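Local coordinates for transcriptional regulator (PDB 2H0A), which probably regulates transcription as a CcpA-like repressor of the LacI type, whose periplasmic-binding-protein-like core would sense a small effector, at residues L243-E246 / R247-Y251; R16-E19 / G20-V24; A230-V233 / E234-A238. One frame throughout, in Å; residues are numbered along the deposited sequence.

Contact 1: L243-E246 / R247-Y251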
ATOM      1  N   LEU A 243       4.778  29.689   3.309  1.00 41.14           N
ATOM      2  CA  LEU A 243       3.566  30.405   2.926  1.00 42.00           C
ATOM      3  C   LEU A 243       2.599  30.381   4.086  1.00 42.01           C
ATOM      4  O   LEU A 243       1.998  31.399   4.421  1.00 42.12           O
ATOM      5  CB  LEU A 243       2.899  29.752   1.709  1.00 42.04           C
ATOM      6  CG  LEU A 243       3.588  29.847   0.345  1.00 41.88           C
ATOM      7  CD1 LEU A 243       2.944  28.877  -0.615  1.00 43.14           C
ATOM      8  CD2 LEU A 243       3.493  31.262  -0.185  1.00 41.47           C
ATOM      9  N   LEU A 244       2.460  29.209   4.700  1.00 43.00           N
ATOM     10  CA  LEU A 244       1.561  29.027   5.833  1.00 43.41           C
ATOM     11  C   LEU A 244       1.904  29.998   6.954  1.00 43.94           C
ATOM     12  O   LEU A 244       1.018  30.657   7.499  1.00 42.83           O
ATOM     13  CB  LEU A 244       1.651  27.594   6.353  1.00 43.34           C
ATOM     14  CG  LEU A 244       0.645  27.222   7.441  1.00 42.30           C
ATOM     15  CD1 LEU A 244      -0.762  27.293   6.883  1.00 40.34           C
ATOM     16  CD2 LEU A 244       0.944  25.833   7.952  1.00 44.46           C
ATOM     17  N   LEU A 245       3.191  30.066   7.291  1.00 45.54           N
ATOM     18  CA  LEU A 245       3.695  30.956   8.333  1.00 46.84           C
ATOM     19  C   LEU A 245       3.323  32.386   8.023  1.00 47.96           C
ATOM     20  O   LEU A 245       2.779  33.101   8.869  1.00 47.90           O
ATOM     21  CB  LEU A 245       5.213  30.882   8.422  1.00 48.99           C
ATOM     22  CG  LEU A 245       5.864  29.795   9.269  1.00 52.85           C
ATOM     23  CD1 LEU A 245       7.374  29.954   9.181  1.00 54.40           C
ATOM     24  CD2 LEU A 245       5.397  29.914  10.721  1.00 53.72           C
ATOM     25  N   GLU A 246       3.641  32.805   6.803  1.00 48.33           N
ATOM     26  CA  GLU A 246       3.345  34.161   6.372  1.00 48.71           C
ATOM     27  C   GLU A 246       1.880  34.438   6.646  1.00 48.58           C
ATOM     28  O   GLU A 246       1.523  35.483   7.177  1.00 50.22           O
ATOM     29  CB  GLU A 246       3.656  34.318   4.882  1.00 48.10           C
ATOM     30  CG  GLU A 246       5.134  34.532   4.588  1.00 48.68           C
ATOM     31  CD  GLU A 246       5.527  34.128   3.176  1.00 49.83           C
ATOM     32  OE1 GLU A 246       4.650  34.076   2.290  1.00 49.72           O
ATOM     33  OE2 GLU A 246       6.726  33.868   2.950  1.00 49.93           O
ATOM     34  N   ARG A 247       1.037  33.476   6.306  1.00 48.08           N
ATOM     35  CA  ARG A 247      -0.388  33.622   6.510  1.00 47.15           C
ATOM     36  C   ARG A 247      -0.750  33.564   8.000  1.00 47.72           C
ATOM     37  O   ARG A 247      -1.574  34.346   8.477  1.00 46.55           O
ATOM     38  CB  ARG A 247      -1.129  32.532   5.736  1.00 45.52           C
ATOM     39  CG  ARG A 247      -2.276  33.064   4.906  1.00 44.73           C
ATOM     40  CD  ARG A 247      -1.895  33.323   3.455  1.00 42.56           C
ATOM     41  NE  ARG A 247      -2.695  34.413   2.898  1.00 40.02           N
ATOM     42  CZ  ARG A 247      -3.010  34.548   1.614  1.00 39.43           C
ATOM     43  NH1 ARG A 247      -2.607  33.666   0.717  1.00 38.56           N
ATOM     44  NH2 ARG A 247      -3.735  35.580   1.225  1.00 37.90           N
ATOM     45  N   MET A 248      -0.134  32.641   8.734  1.00 48.51           N
ATOM     46  CA  MET A 248      -0.420  32.519  10.160  1.00 49.44           C
ATOM     47  C   MET A 248       0.067  33.755  10.897  1.00 51.83           C
ATOM     48  O   MET A 248      -0.420  34.076  11.979  1.00 53.62           O
ATOM     49  CB  MET A 248       0.237  31.265  10.757  1.00 45.65           C
ATOM     50  CG  MET A 248      -0.381  29.940  10.296  1.00 42.23           C
ATOM     51  SD  MET A 248       0.111  28.492  11.275  1.00 38.92           S
ATOM     52  CE  MET A 248       1.892  28.532  11.135  1.00 36.40           C
ATOM     53  N   ARG A 249       1.026  34.455  10.296  1.00 53.74           N
ATOM     54  CA  ARG A 249       1.589  35.661  10.897  1.00 53.49           C
ATOM     55  C   ARG A 249       0.931  36.942  10.404  1.00 54.17           C
ATOM     56  O   ARG A 249       1.545  38.007  10.417  1.00 54.49           O
ATOM     57  CB  ARG A 249       3.099  35.714  10.655  1.00 52.12           C
ATOM     58  CG  ARG A 249       3.873  34.760  11.550  1.00 52.75           C
ATOM     59  CD  ARG A 249       5.288  34.534  11.059  1.00 51.13           C
ATOM     60  NE  ARG A 249       6.137  33.972  12.102  1.00 49.47           N
ATOM     61  CZ  ARG A 249       7.389  33.580  11.908  1.00 49.45           C
ATOM     62  NH1 ARG A 249       7.935  33.684  10.704  1.00 50.45           N
ATOM     63  NH2 ARG A 249       8.104  33.104  12.917  1.00 48.75           N
ATOM     64  N   GLY A 250      -0.316  36.830   9.955  1.00 54.45           N
ATOM     65  CA  GLY A 250      -1.049  38.003   9.519  1.00 54.44           C
ATOM     66  C   GLY A 250      -1.051  38.429   8.066  1.00 55.02           C
ATOM     67  O   GLY A 250      -1.715  39.410   7.734  1.00 55.75           O
ATOM     68  N   TYR A 251      -0.341  37.723   7.192  1.00 55.02           N
ATOM     69  CA  TYR A 251      -0.322  38.118   5.782  1.00 55.49           C
ATOM     70  C   TYR A 251      -1.691  38.041   5.110  1.00 56.41           C
ATOM     71  O   TYR A 251      -2.378  37.019   5.171  1.00 57.33           O
ATOM     72  CB  TYR A 251       0.668  37.273   4.972  1.00 54.13           C
ATOM     73  CG  TYR A 251       0.576  37.592   3.499  1.00 52.91           C
ATOM     74  CD1 TYR A 251       1.016  38.819   3.007  1.00 51.23           C
ATOM     75  CD2 TYR A 251      -0.073  36.728   2.620  1.00 52.77           C
ATOM     76  CE1 TYR A 251       0.802  39.182   1.686  1.00 50.53           C
ATOM     77  CE2 TYR A 251      -0.295  37.083   1.294  1.00 51.07           C
ATOM     78  CZ  TYR A 251       0.141  38.315   0.835  1.00 50.60           C
ATOM     79  OH  TYR A 251      -0.118  38.692  -0.462  1.00 50.58           O
TER
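Met248 turns CG away from its own carbonyl carbon (chi1 -70°), and Leu244 does the reverse, with CG anti to the backbone N (chi1 -173°), settings that let the two side chains meet obliquely one turn apart, Leu244 CG lying 4.1 Å from Met248 CG. The bend at chi3 of Met248 sets the terminal methyl between Leu244 and Leu245, Met248 CE lying 3.8 Å from Leu245 CD2. Unbranched and flexible, methionine can reach both, and Tyr30 extends the apolar patch. Leu245 and Arg249 run side by side in one direction; the leucine methyls lie over one face of the guanidinium, with Leu245 CD1 4.1 Å from Arg249 NH1, while Arg249 NH2 bonds to Gln28. Tyr251 CE2 sits over the centre of the Arg247 guanidinium, 3.7 Å above its plane, while Arg247 CD lies at the edge of the tyrosine ring and Arg247 NH1 forms a salt bridge with Asp92. Glu246 is paired with Arg256. At Arg249 the chain leaves helical angles: Met248 N still bonds to Leu244 O at 2.6 Å, but Tyr251 N reaches back to Glu246 O at 2.9 Å and Gly250 N to Arg247 O at 3.2 Å. Gly250 adopts a positive phi (93°), where a side chain would press on the preceding carbonyl oxygen, which suits glycine to C-prime. These two nested bonds make the Schellman motif that closes helix 233-248.

Contact 2: R16-E19 / G20-V24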
ATOM      1  N   ARG A  16       9.412  12.689   2.503  1.00 45.12           N
ATOM      2  CA  ARG A  16      10.228  13.819   2.053  1.00 43.93           C
ATOM      3  C   ARG A  16       9.485  15.140   2.154  1.00 43.00           C
ATOM      4  O   ARG A  16      10.085  16.170   2.447  1.00 43.18           O
ATOM      5  CB  ARG A  16      10.667  13.621   0.604  1.00 41.98           C
ATOM      6  CG  ARG A  16      11.453  12.353   0.349  1.00 42.81           C
ATOM      7  CD  ARG A  16      11.620  12.146  -1.145  1.00 43.14           C
ATOM      8  NE  ARG A  16      12.357  13.247  -1.755  1.00 44.24           N
ATOM      9  CZ  ARG A  16      12.436  13.468  -3.063  1.00 42.40           C
ATOM     10  NH1 ARG A  16      11.821  12.658  -3.915  1.00 40.33           N
ATOM     11  NH2 ARG A  16      13.127  14.503  -3.514  1.00 40.09           N
ATOM     12  N   LEU A  17       8.181  15.099   1.907  1.00 42.71           N
ATOM     13  CA  LEU A  17       7.340  16.288   1.947  1.00 41.96           C
ATOM     14  C   LEU A  17       7.303  16.868   3.350  1.00 41.71           C
ATOM     15  O   LEU A  17       7.446  18.073   3.536  1.00 41.41           O
ATOM     16  CB  LEU A  17       5.921  15.938   1.497  1.00 42.13           C
ATOM     17  CG  LEU A  17       5.097  17.083   0.910  1.00 44.10           C
ATOM     18  CD1 LEU A  17       5.735  17.535  -0.400  1.00 45.02           C
ATOM     19  CD2 LEU A  17       3.672  16.630   0.661  1.00 43.98           C
ATOM     20  N   VAL A  18       7.126  15.996   4.335  1.00 42.08           N
ATOM     21  CA  VAL A  18       7.057  16.396   5.735  1.00 41.02           C
ATOM     22  C   VAL A  18       8.420  16.776   6.289  1.00 42.31           C
ATOM     23  O   VAL A  18       8.526  17.636   7.160  1.00 42.29           O
ATOM     24  CB  VAL A  18       6.471  15.273   6.594  1.00 40.72           C
ATOM     25  CG1 VAL A  18       6.608  15.625   8.061  1.00 41.30           C
ATOM     26  CG2 VAL A  18       5.012  15.046   6.234  1.00 37.31           C
ATOM     27  N   GLU A  19       9.470  16.125   5.805  1.00 43.79           N
ATOM     28  CA  GLU A  19      10.804  16.469   6.265  1.00 46.12           C
ATOM     29  C   GLU A  19      11.003  17.917   5.856  1.00 47.82           C
ATOM     30  O   GLU A  19      11.597  18.708   6.592  1.00 48.67           O
ATOM     31  CB  GLU A  19      11.861  15.597   5.588  1.00 47.38           C
ATOM     32  CG  GLU A  19      13.286  15.883   6.055  1.00 51.05           C
ATOM     33  CD  GLU A  19      14.314  14.957   5.413  1.00 54.48           C
ATOM     34  OE1 GLU A  19      14.181  13.724   5.571  1.00 56.57           O
ATOM     35  OE2 GLU A  19      15.255  15.460   4.754  1.00 55.43           O
ATOM     36  N   GLY A  20      10.480  18.256   4.676  1.00 48.19           N
ATOM     37  CA  GLY A  20      10.589  19.608   4.166  1.00 48.53           C
ATOM     38  C   GLY A  20       9.828  20.603   5.018  1.00 49.99           C
ATOM     39  O   GLY A  20      10.291  21.718   5.230  1.00 50.63           O
ATOM     40  N   ILE A  21       8.660  20.200   5.508  1.00 51.09           N
ATOM     41  CA  ILE A  21       7.825  21.056   6.346  1.00 51.73           C
ATOM     42  C   ILE A  21       8.403  21.177   7.749  1.00 54.15           C
ATOM     43  O   ILE A  21       8.496  22.276   8.296  1.00 54.27           O
ATOM     44  CB  ILE A  21       6.395  20.495   6.465  1.00 49.81           C
ATOM     45  CG1 ILE A  21       5.705  20.519   5.101  1.00 48.36           C
ATOM     46  CG2 ILE A  21       5.617  21.293   7.483  1.00 49.09           C
ATOM     47  CD1 ILE A  21       4.350  19.856   5.078  1.00 46.54           C
ATOM     48  N   GLU A  22       8.783  20.043   8.335  1.00 56.53           N
ATOM     49  CA  GLU A  22       9.356  20.038   9.678  1.00 58.93           C
ATOM     50  C   GLU A  22      10.584  20.925   9.712  1.00 58.00           C
ATOM     51  O   GLU A  22      10.726  21.782  10.580  1.00 57.06           O
ATOM     52  CB  GLU A  22       9.757  18.623  10.092  1.00 62.23           C
ATOM     53  CG  GLU A  22       8.592  17.649  10.181  1.00 68.59           C
ATOM     54  CD  GLU A  22       8.983  16.333  10.840  1.00 71.94           C
ATOM     55  OE1 GLU A  22       9.971  15.706  10.393  1.00 73.98           O
ATOM     56  OE2 GLU A  22       8.299  15.920  11.804  1.00 72.53           O
ATOM     57  N   GLY A  23      11.480  20.702   8.759  1.00 58.12           N
ATOM     58  CA  GLY A  23      12.684  21.501   8.692  1.00 58.36           C
ATOM     59  C   GLY A  23      12.359  22.967   8.859  1.00 58.28           C
ATOM     60  O   GLY A  23      13.041  23.680   9.598  1.00 58.38           O
ATOM     61  N   VAL A  24      11.309  23.418   8.182  1.00 58.09           N
ATOM     62  CA  VAL A  24      10.910  24.813   8.263  1.00 58.45           C
ATOM     63  C   VAL A  24      10.173  25.146   9.552  1.00 60.67           C
ATOM     64  O   VAL A  24      10.703  25.861  10.397  1.00 61.07           O
ATOM     65  CB  VAL A  24      10.036  25.207   7.049  1.00 55.67           C
ATOM     66  CG1 VAL A  24       9.486  26.614   7.214  1.00 53.42           C
ATOM     67  CG2 VAL A  24      10.862  25.132   5.788  1.00 54.46           C
TER
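Between Arg16 and Gly23 the backbone is regular alpha-helix, its successive i to i+4 bonds including Glu22 N to Val18 O at 2.7 Å and Gly23 N to Glu19 O at 2.9 Å. This is the helix of a beta-alpha-beta crossover, strand 2-6, helix 12-25, strand 31-34, the repeating unit of the periplasmic-binding-protein fold. Val18 and Glu22 make the side-chain contact one turn apart. Val18 CG1 is anti to its backbone N (chi1 171°), and this branch meets the aliphatic part of the glutamate, 3.5 Å from Glu22 CG. The methylenes of Glu22 thus serve as apolar surface beside valine, and both side chains also touch Leu32 of the neighbouring strand. Leu17 and Ile21 form the buried stripe: leucine packs on Ala62 and on Val233, isoleucine on Ile60 and Leu32, bulky aliphatic residues suited to a side that faces both the sheet and helix 233-248. Gly20 is buried too, and without a side chain it adds little bulk to the helix surface. Glu19, on the exposed side, forms a salt bridge with Arg15, and its OE1 remains 6.7 Å from Glu22 OE1, a spacing at which repulsion between the two carboxylates is probably modest. Arg16 NH1 hydrogen-bonds to the backbone oxygen of Asp216 and to His218 ND1, while its NH2 serves helix 233-248. Along the buried stripe, Ile21 CG1, beside its own backbone N, lies 3.4 Å from Leu17 O.

Contact 3: A230-V233 / E234-A238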
ATOM      1  N   ALA A 230      13.713  13.994 -11.331  1.00 36.56           N
ATOM      2  CA  ALA A 230      13.651  14.378  -9.922  1.00 38.12           C
ATOM      3  C   ALA A 230      12.749  15.544  -9.529  1.00 37.32           C
ATOM      4  O   ALA A 230      12.780  16.605 -10.146  1.00 38.00           O
ATOM      5  CB  ALA A 230      15.073  14.631  -9.398  1.00 38.69           C
ATOM      6  N   GLN A 231      11.957  15.316  -8.484  1.00 36.94           N
ATOM      7  CA  GLN A 231      11.061  16.315  -7.921  1.00 36.79           C
ATOM      8  C   GLN A 231      11.705  16.868  -6.648  1.00 36.61           C
ATOM      9  O   GLN A 231      12.294  16.118  -5.880  1.00 35.85           O
ATOM     10  CB  GLN A 231       9.733  15.702  -7.505  1.00 38.81           C
ATOM     11  CG  GLN A 231       8.861  15.147  -8.592  1.00 42.22           C
ATOM     12  CD  GLN A 231       7.477  14.819  -8.053  1.00 44.52           C
ATOM     13  OE1 GLN A 231       6.699  15.719  -7.727  1.00 45.19           O
ATOM     14  NE2 GLN A 231       7.172  13.530  -7.935  1.00 44.52           N
ATOM     15  N   PRO A 232      11.607  18.192  -6.418  1.00 37.21           N
ATOM     16  CA  PRO A 232      12.179  18.834  -5.222  1.00 36.01           C
ATOM     17  C   PRO A 232      11.124  18.812  -4.125  1.00 35.71           C
ATOM     18  O   PRO A 232      10.664  19.858  -3.668  1.00 35.36           O
ATOM     19  CB  PRO A 232      12.468  20.246  -5.709  1.00 36.33           C
ATOM     20  CG  PRO A 232      11.298  20.493  -6.661  1.00 35.58           C
ATOM     21  CD  PRO A 232      11.198  19.201  -7.422  1.00 35.76           C
ATOM     22  N   VAL A 233      10.747  17.605  -3.716  1.00 37.50           N
ATOM     23  CA  VAL A 233       9.697  17.387  -2.719  1.00 38.58           C
ATOM     24  C   VAL A 233       9.882  18.064  -1.362  1.00 39.44           C
ATOM     25  O   VAL A 233       8.931  18.605  -0.807  1.00 39.79           O
ATOM     26  CB  VAL A 233       9.461  15.873  -2.520  1.00 38.26           C
ATOM     27  CG1 VAL A 233       8.223  15.641  -1.688  1.00 38.55           C
ATOM     28  CG2 VAL A 233       9.312  15.195  -3.871  1.00 36.52           C
ATOM     29  N   GLU A 234      11.091  18.042  -0.823  1.00 40.25           N
ATOM     30  CA  GLU A 234      11.336  18.693   0.456  1.00 40.86           C
ATOM     31  C   GLU A 234      11.127  20.193   0.296  1.00 39.09           C
ATOM     32  O   GLU A 234      10.404  20.814   1.080  1.00 39.36           O
ATOM     33  CB  GLU A 234      12.760  18.409   0.946  1.00 43.36           C
ATOM     34  CG  GLU A 234      13.066  16.932   1.114  1.00 48.47           C
ATOM     35  CD  GLU A 234      13.485  16.264  -0.185  1.00 52.62           C
ATOM     36  OE1 GLU A 234      12.903  16.588  -1.243  1.00 55.33           O
ATOM     37  OE2 GLU A 234      14.393  15.403  -0.149  1.00 54.60           O
ATOM     38  N   ALA A 235      11.750  20.765  -0.734  1.00 37.43           N
ATOM     39  CA  ALA A 235      11.629  22.200  -1.013  1.00 36.58           C
ATOM     40  C   ALA A 235      10.161  22.579  -1.209  1.00 35.37           C
ATOM     41  O   ALA A 235       9.740  23.687  -0.856  1.00 34.49           O
ATOM     42  CB  ALA A 235      12.445  22.564  -2.259  1.00 34.56           C
ATOM     43  N   MET A 236       9.388  21.654  -1.781  1.00 33.94           N
ATOM     44  CA  MET A 236       7.963  21.879  -2.006  1.00 32.59           C
ATOM     45  C   MET A 236       7.247  21.949  -0.657  1.00 32.72           C
ATOM     46  O   MET A 236       6.353  22.767  -0.470  1.00 31.33           O
ATOM     47  CB  MET A 236       7.371  20.755  -2.869  1.00 31.70           C
ATOM     48  CG  MET A 236       7.821  20.773  -4.334  1.00 29.33           C
ATOM     49  SD  MET A 236       7.183  19.392  -5.323  1.00 23.58           S
ATOM     50  CE  MET A 236       5.470  19.758  -5.220  1.00 24.07           C
ATOM     51  N   GLY A 237       7.655  21.090   0.278  1.00 32.95           N
ATOM     52  CA  GLY A 237       7.063  21.085   1.608  1.00 31.94           C
ATOM     53  C   GLY A 237       7.510  22.326   2.363  1.00 32.95           C
ATOM     54  O   GLY A 237       6.697  23.020   2.983  1.00 31.91           O
ATOM     55  N   ALA A 238       8.810  22.603   2.309  1.00 32.32           N
ATOM     56  CA  ALA A 238       9.378  23.792   2.950  1.00 33.21           C
ATOM     57  C   ALA A 238       8.694  25.066   2.452  1.00 32.61           C
ATOM     58  O   ALA A 238       8.386  25.955   3.237  1.00 33.22           O
ATOM     59  CB  ALA A 238      10.880  23.875   2.681  1.00 33.69           C
TER
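Met236 N bonds to Pro232 O at 2.9 Å and Gly237 N to Val233 O at 3.0 Å, the first turn of helix 233-248. Glu234 is bent at chi2 (84°), which folds its carboxylate back over the start of the helix and brings Glu234 OE1 to 3.4 Å from Val233 C. There the carboxylate forms a salt bridge with Arg16, whose NH2 also donates to Gln231 O. Pro232 sits at the N-cap; its own nitrogen carries no hydrogen, yet its carbonyl lies well placed for Met236, whose N-H approaches in the carbonyl plane. Pro232 is itself the centre of an inverse gamma turn, closed by a weak bond from Val233 N to Gln231 O. Outward from these bonds, the packing is apolar. Met236 crosses the proline ring, its CG 4.2 Å from Pro232 CG, and the same methylene lies 3.1 Å from Pro232 O. Ala235 CB touches Pro232 CB at 4.2 Å, a small methyl on the exposed side of the turn. Phe260 touches Pro232, Ala235 and Met236, and Val233 packs on Phe13 of helix 12-25. A rigid proline ring suits this corner, where the strand must turn into the helix. The chemistry implies that a negative carboxylate at the N-terminal end of the helix would be favoured both by the helix dipole and by Arg16, probably keeping Glu234 ionised.

In the fold
From the N terminus, contact 2 comes first, on helix 12-25, then contact 3 at the start of helix 233-248 and contact 1 at its far end. All are local, each spanning adjoining residues; they follow in series and none nests or crosses. Contact 3 turns strand 227-230 into its helix, whereas contact 1 ends that helix, their centres about 20 Å apart. Contacts 2 and 3 touch, with centres about 9 Å apart: beside the Arg16 salt bridge, Leu17 CD1 lies 3.4 Å from Val233 CG1, and Val24 CG2 packs 3.4 Å from Ala238 CB. Two helices far apart in sequence are thereby paired within one lobe of the fold.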